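Local structure of cyclin-dependent kinase inhibitor 3 (Homo sapiens, 1FPZ) at residues A[138-141]-A[145-148]. The protein removes phosphate from phosphotyrosine and phosphoserine/threonine residues of proteins as a dual-specificity phosphatase, and dephosphorylates the cyclin-dependent kinase CDK2 in a cyclin-dependent manner. The protein carries 1 engineered substitution. Numbering follows the deposited sequence.
Engineered in segment 138-141: S140 (natural residue Cys). With SO4 (sulfate ion), chain G.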
loop_
_atom_site.group_PDB
_atom_site.type_symbol
_atom_site.label_atom_id
_atom_site.label_comp_id
_atom_site.label_asym_id
_atom_site.label_seq_id
_atom_site.Cartn_x
_atom_site.Cartn_y
_atom_site.Cartn_z
ATOM N N ILE A 138 2.861 0.663 -3.444
ATOM C CA ILE A 138 2.319 1.110 -2.156
ATOM C C ILE A 138 3.173 0.594 -1.005
ATOM O O ILE A 138 3.725 -0.489 -1.073
ATOM C CB ILE A 138 0.837 0.670 -1.957
ATOM C CG1 ILE A 138 0.740 -0.777 -1.441
ATOM C CG2 ILE A 138 0.110 0.741 -3.292
ATOM C CD1 ILE A 138 -0.664 -1.304 -1.395
ATOM N N HIS A 139 3.294 1.378 0.058
ATOM C CA HIS A 139 4.087 0.931 1.182
ATOM C C HIS A 139 3.687 1.550 2.503
ATOM O O HIS A 139 3.138 2.645 2.571
ATOM C CB HIS A 139 5.568 1.223 0.938
ATOM C CG HIS A 139 6.020 2.569 1.431
ATOM N ND1 HIS A 139 5.952 2.938 2.760
ATOM C CD2 HIS A 139 6.593 3.609 0.783
ATOM C CE1 HIS A 139 6.469 4.143 2.910
ATOM N NE2 HIS A 139 6.865 4.575 1.724
ATOM N N SER A 140 4.003 0.819 3.551
ATOM C CA SER A 140 3.761 1.198 4.925
ATOM C C SER A 140 5.148 1.256 5.575
ATOM O O SER A 140 6.098 1.780 5.000
ATOM C CB SER A 140 2.945 0.112 5.597
ATOM O OG SER A 140 1.612 0.512 5.726
ATOM N N TYR A 141 5.249 0.697 6.771
ATOM C CA TYR A 141 6.523 0.638 7.468
ATOM C C TYR A 141 7.195 -0.668 7.023
ATOM O O TYR A 141 8.294 -0.652 6.465
ATOM C CB TYR A 141 6.293 0.641 8.985
ATOM C CG TYR A 141 7.579 0.478 9.765
ATOM C CD1 TYR A 141 7.597 -0.207 10.980
ATOM C CD2 TYR A 141 8.795 0.938 9.241
ATOM C CE1 TYR A 141 8.798 -0.446 11.656
ATOM C CE2 TYR A 141 10.002 0.710 9.907
ATOM C CZ TYR A 141 9.995 0.011 11.110
ATOM O OH TYR A 141 11.191 -0.269 11.728
ATOM N N GLY A 145 0.378 -5.478 6.492
ATOM C CA GLY A 145 -0.708 -5.178 7.398
ATOM C C GLY A 145 -1.511 -4.023 6.884
ATOM O O GLY A 145 -2.614 -4.204 6.359
ATOM N N ARG A 146 -0.974 -2.824 7.056
ATOM C CA ARG A 146 -1.668 -1.665 6.565
ATOM C C ARG A 146 -1.676 -1.773 5.043
ATOM O O ARG A 146 -2.717 -1.603 4.426
ATOM C CB ARG A 146 -0.973 -0.388 7.064
ATOM C CG ARG A 146 -1.270 -0.085 8.555
ATOM C CD ARG A 146 -0.625 1.217 9.056
ATOM N NE ARG A 146 0.813 1.073 9.245
ATOM C CZ ARG A 146 1.612 2.035 9.682
ATOM N NH1 ARG A 146 1.105 3.236 9.981
ATOM N NH2 ARG A 146 2.916 1.805 9.816
ATOM N N SER A 147 -0.535 -2.098 4.445
ATOM C CA SER A 147 -0.469 -2.217 2.988
ATOM C C SER A 147 -1.295 -3.369 2.447
ATOM O O SER A 147 -1.956 -3.223 1.418
ATOM C CB SER A 147 0.971 -2.379 2.510
ATOM O OG SER A 147 1.670 -1.171 2.640
ATOM N N CYS A 148 -1.270 -4.510 3.141
ATOM C CA CYS A 148 -2.041 -5.665 2.694
ATOM C C CYS A 148 -3.510 -5.410 2.891
ATOM O O CYS A 148 -4.351 -5.911 2.137
ATOM C CB CYS A 148 -1.639 -6.904 3.468
ATOM S SG CYS A 148 0.095 -7.165 3.358
HETATM S S SO4 G . 2.033 -2.386 8.826
HETATM O O1 SO4 G . 1.232 -1.253 9.253
HETATM O O2 SO4 G . 1.773 -3.469 9.792
HETATM O O3 SO4 G . 3.462 -1.986 8.757
HETATM O O4 SO4 G . 1.564 -2.885 7.524
#
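S140 and S147 face each other with their CA atoms 5.8 Å apart, where strand 136-139, flanked in the sheet by 42-46 and 74-77, runs out into a loop that returns as helix 146-158. This is the phosphate-binding signature loop of the protein-tyrosine phosphatases, HCX5R, running from H139 to R146. S140 is engineered in place of the cysteine predicted to form the phosphocysteine intermediate; its OG lies 3.0 Å from R146 CB, at the root of the arginine side chain. S147 OG reaches back to the strand end, 3.2 Å from S140 N, but the angle is too poor for a hydrogen bond. Two residues before S140, I138 CD1 packs against S147 O at 3.6 Å.

A sulfate, probably from the crystallisation liquor, sits in the loop beside the helix N-terminus. R146 N donates to its O4 (2.6 Å), and a bend at chi3 (-74°) turns NE toward O1, although O1 is less surely placed, so this very short bond is doubtful. The sulfur lies in the guanidinium plane, at its edge. Y141 CB also lies at the guanidinium edge, near its plane, 3.7 Å from NH2. NH1 forms a salt bridge with E83 and a hydrogen bond to the carbonyl of I108. Within segment 138-141, H139 ND1 donates to a lone pair of S140 O in the carbonyl plane, at 2.5 Å, with the acceptor 22° out of the imidazole plane.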